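Non-structural protein 2 (Human rotavirus C, PDB 2GU0) probably binds single-stranded RNA and, with magnesium as cofactor, hydrolyses nucleoside triphosphates, acting as a homooctamer in viral genome replication, packaging and viroplasm formation. Local coordinates at residues A[181-186]-A[222-227]; A[111-116]-A[169-174]. All coordinates share one frame; numbering follows the deposited sequence.

Contact 1: residues A[181-186]-A[222-227]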
loop_
_atom_site.group_PDB
_atom_site.type_symbol
_atom_site.label_atom_id
_atom_site.label_comp_id
_atom_site.label_asym_id
_atom_site.label_seq_id
_atom_site.Cartn_x
_atom_site.Cartn_y
_atom_site.Cartn_z
ATOM N N ALA A 181 -31.745 13.180 -6.998
ATOM C CA ALA A 181 -32.496 14.372 -6.616
ATOM C C ALA A 181 -31.617 15.410 -5.892
ATOM O O ALA A 181 -30.834 15.071 -5.001
ATOM C CB ALA A 181 -33.678 13.978 -5.735
ATOM N N ASP A 182 -31.760 16.670 -6.299
ATOM C CA ASP A 182 -31.019 17.802 -5.745
ATOM C C ASP A 182 -31.987 18.511 -4.794
ATOM O O ASP A 182 -32.817 19.311 -5.223
ATOM C CB ASP A 182 -30.611 18.729 -6.905
ATOM C CG ASP A 182 -29.644 19.831 -6.490
ATOM O OD1 ASP A 182 -30.019 20.724 -5.702
ATOM O OD2 ASP A 182 -28.494 19.810 -6.968
ATOM N N GLU A 183 -31.895 18.219 -3.504
ATOM C CA GLU A 183 -32.804 18.840 -2.554
ATOM C C GLU A 183 -32.134 19.337 -1.283
ATOM O O GLU A 183 -31.009 18.968 -0.981
ATOM C CB GLU A 183 -33.886 17.842 -2.142
ATOM C CG GLU A 183 -34.542 17.102 -3.280
ATOM C CD GLU A 183 -35.532 16.068 -2.786
ATOM O OE1 GLU A 183 -35.091 15.108 -2.135
ATOM O OE2 GLU A 183 -36.747 16.208 -3.034
ATOM N N TYR A 184 -32.852 20.182 -0.550
ATOM C CA TYR A 184 -32.409 20.706 0.736
ATOM C C TYR A 184 -33.648 20.677 1.615
ATOM O O TYR A 184 -34.768 20.560 1.110
ATOM C CB TYR A 184 -31.914 22.148 0.633
ATOM C CG TYR A 184 -30.735 22.331 -0.276
ATOM C CD1 TYR A 184 -30.904 22.335 -1.656
ATOM C CD2 TYR A 184 -29.453 22.513 0.234
ATOM C CE1 TYR A 184 -29.828 22.523 -2.512
ATOM C CE2 TYR A 184 -28.370 22.702 -0.610
ATOM C CZ TYR A 184 -28.569 22.705 -1.984
ATOM O OH TYR A 184 -27.532 22.897 -2.855
ATOM N N LYS A 185 -33.464 20.782 2.924
ATOM C CA LYS A 185 -34.609 20.774 3.824
ATOM C C LYS A 185 -34.580 21.932 4.821
ATOM O O LYS A 185 -33.555 22.210 5.446
ATOM C CB LYS A 185 -34.687 19.446 4.579
ATOM C CG LYS A 185 -35.967 19.295 5.392
ATOM C CD LYS A 185 -36.039 17.986 6.175
ATOM C CE LYS A 185 -36.247 16.788 5.275
ATOM N NZ LYS A 185 -36.448 15.552 6.072
ATOM N N ILE A 186 -35.720 22.604 4.954
ATOM C CA ILE A 186 -35.883 23.723 5.877
ATOM C C ILE A 186 -36.661 23.219 7.082
ATOM O O ILE A 186 -37.737 22.662 6.931
ATOM C CB ILE A 186 -36.721 24.827 5.241
ATOM C CG1 ILE A 186 -36.137 25.223 3.890
ATOM C CG2 ILE A 186 -36.793 26.015 6.160
ATOM C CD1 ILE A 186 -37.023 26.190 3.145
ATOM N N HIS A 222 -42.342 21.404 8.064
ATOM C CA HIS A 222 -40.960 21.370 7.610
ATOM C C HIS A 222 -41.067 21.481 6.095
ATOM O O HIS A 222 -42.101 21.151 5.517
ATOM C CB HIS A 222 -40.226 20.092 8.074
ATOM C CG HIS A 222 -40.534 18.862 7.279
ATOM N ND1 HIS A 222 -41.268 17.813 7.788
ATOM C CD2 HIS A 222 -40.157 18.487 6.032
ATOM C CE1 HIS A 222 -41.326 16.843 6.892
ATOM N NE2 HIS A 222 -40.659 17.225 5.817
ATOM N N TRP A 223 -40.017 21.958 5.444
ATOM C CA TRP A 223 -40.089 22.177 4.005
ATOM C C TRP A 223 -38.948 21.633 3.165
ATOM O O TRP A 223 -37.816 21.495 3.622
ATOM C CB TRP A 223 -40.244 23.679 3.760
ATOM C CG TRP A 223 -41.358 24.255 4.559
ATOM C CD1 TRP A 223 -42.652 24.384 4.174
ATOM C CD2 TRP A 223 -41.305 24.660 5.928
ATOM N NE1 TRP A 223 -43.417 24.838 5.217
ATOM C CE2 TRP A 223 -42.614 25.015 6.309
ATOM C CE3 TRP A 223 -40.278 24.748 6.876
ATOM C CZ2 TRP A 223 -42.932 25.454 7.599
ATOM C CZ3 TRP A 223 -40.589 25.184 8.165
ATOM C CH2 TRP A 223 -41.912 25.531 8.515
ATOM N N ARG A 224 -39.260 21.333 1.912
ATOM C CA ARG A 224 -38.262 20.811 0.999
ATOM C C ARG A 224 -38.034 21.763 -0.183
ATOM O O ARG A 224 -38.973 22.158 -0.865
ATOM C CB ARG A 224 -38.693 19.420 0.502
ATOM C CG ARG A 224 -37.587 18.648 -0.213
ATOM C CD ARG A 224 -37.940 17.180 -0.418
ATOM N NE ARG A 224 -37.982 16.452 0.846
ATOM C CZ ARG A 224 -37.224 15.393 1.136
ATOM N NH1 ARG A 224 -36.345 14.925 0.251
ATOM N NH2 ARG A 224 -37.359 14.789 2.316
ATOM N N LEU A 225 -36.781 22.154 -0.388
ATOM C CA LEU A 225 -36.410 23.017 -1.504
ATOM C C LEU A 225 -36.209 22.073 -2.682
ATOM O O LEU A 225 -35.295 21.248 -2.659
ATOM C CB LEU A 225 -35.101 23.762 -1.210
ATOM C CG LEU A 225 -35.209 24.909 -0.203
ATOM C CD1 LEU A 225 -33.837 25.404 0.166
ATOM C CD2 LEU A 225 -36.030 26.033 -0.800
ATOM N N VAL A 226 -37.068 22.179 -3.694
ATOM C CA VAL A 226 -36.976 21.307 -4.855
ATOM C C VAL A 226 -36.749 22.097 -6.129
ATOM O O VAL A 226 -37.027 23.294 -6.178
ATOM C CB VAL A 226 -38.251 20.456 -5.002
ATOM C CG1 VAL A 226 -38.440 19.610 -3.760
ATOM C CG2 VAL A 226 -39.471 21.348 -5.208
ATOM N N LEU A 227 -36.227 21.436 -7.157
ATOM C CA LEU A 227 -35.969 22.103 -8.428
ATOM C C LEU A 227 -37.281 22.440 -9.119
ATOM O O LEU A 227 -38.222 21.642 -9.085
ATOM C CB LEU A 227 -35.133 21.211 -9.354
ATOM C CG LEU A 227 -33.604 21.340 -9.436
ATOM C CD1 LEU A 227 -33.113 22.396 -8.480
ATOM C CD2 LEU A 227 -32.968 19.994 -9.151
#

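Contact 2: residues A[111-116]-A[169-174]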
loop_
_atom_site.group_PDB
_atom_site.type_symbol
_atom_site.label_atom_id
_atom_site.label_comp_id
_atom_site.label_asym_id
_atom_site.label_seq_id
_atom_site.Cartn_x
_atom_site.Cartn_y
_atom_site.Cartn_z
ATOM N N LEU A 111 -33.608 7.528 7.054
ATOM C CA LEU A 111 -32.914 6.778 8.100
ATOM C C LEU A 111 -31.436 6.677 7.806
ATOM O O LEU A 111 -30.607 6.734 8.723
ATOM C CB LEU A 111 -33.488 5.370 8.242
ATOM C CG LEU A 111 -34.881 5.312 8.855
ATOM C CD1 LEU A 111 -35.424 3.911 8.757
ATOM C CD2 LEU A 111 -34.809 5.770 10.301
ATOM N N GLU A 112 -31.103 6.513 6.528
ATOM C CA GLU A 112 -29.709 6.398 6.148
ATOM C C GLU A 112 -28.992 7.672 6.539
ATOM O O GLU A 112 -27.826 7.638 6.910
ATOM C CB GLU A 112 -29.567 6.125 4.649
ATOM C CG GLU A 112 -28.190 6.462 4.096
ATOM C CD GLU A 112 -27.555 5.344 3.288
ATOM O OE1 GLU A 112 -28.284 4.594 2.612
ATOM O OE2 GLU A 112 -26.313 5.231 3.308
ATOM N N ASN A 113 -29.676 8.806 6.472
ATOM C CA ASN A 113 -29.016 10.036 6.872
ATOM C C ASN A 113 -28.897 10.096 8.383
ATOM O O ASN A 113 -27.865 10.529 8.899
ATOM C CB ASN A 113 -29.747 11.265 6.340
ATOM C CG ASN A 113 -29.201 11.723 5.009
ATOM O OD1 ASN A 113 -28.018 11.534 4.720
ATOM N ND2 ASN A 113 -30.044 12.347 4.198
ATOM N N LEU A 114 -29.932 9.656 9.102
ATOM C CA LEU A 114 -29.848 9.668 10.560
ATOM C C LEU A 114 -28.629 8.864 11.014
ATOM O O LEU A 114 -27.956 9.255 11.964
ATOM C CB LEU A 114 -31.115 9.104 11.198
ATOM C CG LEU A 114 -32.360 10.000 11.172
ATOM C CD1 LEU A 114 -33.542 9.238 11.724
ATOM C CD2 LEU A 114 -32.131 11.240 11.982
ATOM N N LEU A 115 -28.340 7.757 10.330
ATOM C CA LEU A 115 -27.175 6.932 10.663
ATOM C C LEU A 115 -25.893 7.758 10.661
ATOM O O LEU A 115 -25.037 7.586 11.527
ATOM C CB LEU A 115 -26.993 5.788 9.666
ATOM C CG LEU A 115 -27.899 4.564 9.730
ATOM C CD1 LEU A 115 -27.488 3.600 8.623
ATOM C CD2 LEU A 115 -27.788 3.907 11.092
ATOM N N CYS A 116 -25.760 8.645 9.679
ATOM C CA CYS A 116 -24.585 9.497 9.587
ATOM C C CYS A 116 -24.573 10.479 10.738
ATOM O O CYS A 116 -23.533 10.719 11.339
ATOM C CB CYS A 116 -24.571 10.250 8.254
ATOM S SG CYS A 116 -24.359 9.151 6.814
ATOM N N LEU A 169 -29.781 17.595 1.495
ATOM C CA LEU A 169 -30.221 16.215 1.333
ATOM C C LEU A 169 -29.538 15.688 0.082
ATOM O O LEU A 169 -29.943 15.981 -1.054
ATOM C CB LEU A 169 -31.746 16.149 1.195
ATOM C CG LEU A 169 -32.450 16.529 2.501
ATOM C CD1 LEU A 169 -33.957 16.564 2.348
ATOM C CD2 LEU A 169 -32.050 15.526 3.553
ATOM N N ASP A 170 -28.477 14.925 0.311
ATOM C CA ASP A 170 -27.685 14.366 -0.762
ATOM C C ASP A 170 -27.784 12.863 -0.692
ATOM O O ASP A 170 -27.170 12.232 0.162
ATOM C CB ASP A 170 -26.228 14.788 -0.603
ATOM C CG ASP A 170 -25.413 14.533 -1.846
ATOM O OD1 ASP A 170 -24.171 14.654 -1.765
ATOM O OD2 ASP A 170 -26.014 14.223 -2.903
ATOM N N TYR A 171 -28.557 12.292 -1.601
ATOM C CA TYR A 171 -28.758 10.863 -1.637
ATOM C C TYR A 171 -27.788 10.226 -2.605
ATOM O O TYR A 171 -27.535 9.028 -2.546
ATOM C CB TYR A 171 -30.200 10.583 -2.048
ATOM C CG TYR A 171 -31.192 11.188 -1.083
ATOM C CD1 TYR A 171 -32.232 11.998 -1.524
ATOM C CD2 TYR A 171 -31.071 10.963 0.283
ATOM C CE1 TYR A 171 -33.131 12.568 -0.612
ATOM C CE2 TYR A 171 -31.956 11.520 1.199
ATOM C CZ TYR A 171 -32.981 12.318 0.751
ATOM O OH TYR A 171 -33.855 12.845 1.671
ATOM N N SER A 172 -27.226 11.046 -3.483
ATOM C CA SER A 172 -26.293 10.575 -4.493
ATOM C C SER A 172 -25.243 9.580 -3.994
ATOM O O SER A 172 -24.799 8.727 -4.760
ATOM C CB SER A 172 -25.587 11.764 -5.142
ATOM O OG SER A 172 -24.513 12.212 -4.334
ATOM N N ASN A 173 -24.847 9.670 -2.725
ATOM C CA ASN A 173 -23.828 8.750 -2.207
ATOM C C ASN A 173 -24.286 7.673 -1.223
ATOM O O ASN A 173 -23.461 6.976 -0.638
ATOM C CB ASN A 173 -22.684 9.541 -1.570
ATOM C CG ASN A 173 -21.755 10.153 -2.603
ATOM O OD1 ASN A 173 -21.180 9.441 -3.434
ATOM N ND2 ASN A 173 -21.603 11.480 -2.557
ATOM N N HIS A 174 -25.593 7.537 -1.039
ATOM C CA HIS A 174 -26.125 6.533 -0.130
ATOM C C HIS A 174 -25.812 5.115 -0.589
ATOM O O HIS A 174 -25.818 4.838 -1.787
ATOM C CB HIS A 174 -27.633 6.688 -0.021
ATOM C CG HIS A 174 -28.055 7.817 0.856
ATOM N ND1 HIS A 174 -29.372 8.058 1.173
ATOM C CD2 HIS A 174 -27.329 8.739 1.527
ATOM C CE1 HIS A 174 -29.437 9.076 2.011
ATOM N NE2 HIS A 174 -28.212 9.507 2.241
#

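Contact 1: residues A[181-186]-A[222-227]
Tyr184 and Ile186 pair with Leu225 and Trp223 across two antiparallel strands, whose axes run 156° apart and approach to 4.6 Å. Four backbone bonds join them. The one from Tyr184 N to Leu225 O is weak, and Trp223 N to Ile186 O is nearly straight at 175°. Lys185 and Arg224 form the non-hydrogen-bonded pair between these two. These are neighbouring strands of the five-stranded antiparallel sheet in the HIT-like C-terminal part. One face is polar. Arg224 sends CG anti to its own N (chi1 -167°), and its chain then bends at chi3 towards Glu183. There NH1 of Arg224 makes a salt bridge to Glu183 OE1 at 2.7 Å. The acceptor lies in the guanidinium plane, but the nitrogen stands above the carboxylate plane. Lys185 CE lies 3.7 Å from Arg224 NH2. The two cations gather at a predicted ATP site, and Lys185 NZ has salt bridges to Glu147 and Glu153. His222, the predicted catalytic residue of the NTPase and RTPase activities, has CD2 4.2 Å from Lys185 CD. The other face is largely apolar. Ile186 CG2 meets Trp223 CE3 at 3.8 Å, and Ile186 CD1 lies 4.0 Å from Leu225 CG. Tyr184 CB touches Leu225 CD1.

Contact 2: residues A[111-116]-A[169-174]
The His174 ring is covered on one face by Glu112 CG, 3.4 Å from the ring centroid in a CH-pi contact, and on the opposite face by Tyr171 CA. Asn113 meets the ring's edge. A type I beta turn from Tyr171 to His174, following strand 164-170, thus packs against helix 108-119. The contact joins the N-terminal and C-terminal parts of the NSP2 chain. The Glu112 chain runs antiparallel to the His174 side chain, and the carboxylate is stacked 9° from the ring plane. The Glu112 chain bends at chi2 (129°), which lays CD over the ring and puts OE1 3.4 Å from His174 CB. Its oxygens are gripped by other groups: OE1 takes the N-H of Leu176, and OE2 takes Lys175 N and Gln75 NE2. This buried carboxylate is therefore well supplied with donors. A backbone hydrogen bond from His174 N to Tyr171 O closes the turn. Asp170, just before the turn, accepts a hydrogen bond at OD2 from Ser172 OG at 2.9 Å. Asn113 ND2 is hydrogen-bonded to Glu153 OE1 and lies 3.7 Å from Tyr171 CE2. Its amide stands 77° from the imidazole plane, and OD1 of Asn113 accepts a weak hydrogen bond from His174 NE2 at 3.2 Å.

How the contacts relate
Contact 1 lies within the sheet of the C-terminal part. Contact 2 ties the turn that follows the neighbouring strand 164-170 to a helix of the N-terminal part. The two meet through a probable backbone bond between Leu169 N and Glu183 O, and Tyr171 packs against Glu183 and Arg224. Contact 2 is buried but largely polar, with one stacked ring and a weak bond. Contact 1 is partly buried and has regular backbone pairing, with charges on one face and mainly apolar groups on the other. Glu153 serves both: it pairs with Lys185 and accepts bonds from Asn113 and Tyr171. Through Tyr171, which lies beside Arg224 and Arg109, contact 2 borders the predicted nucleotide site.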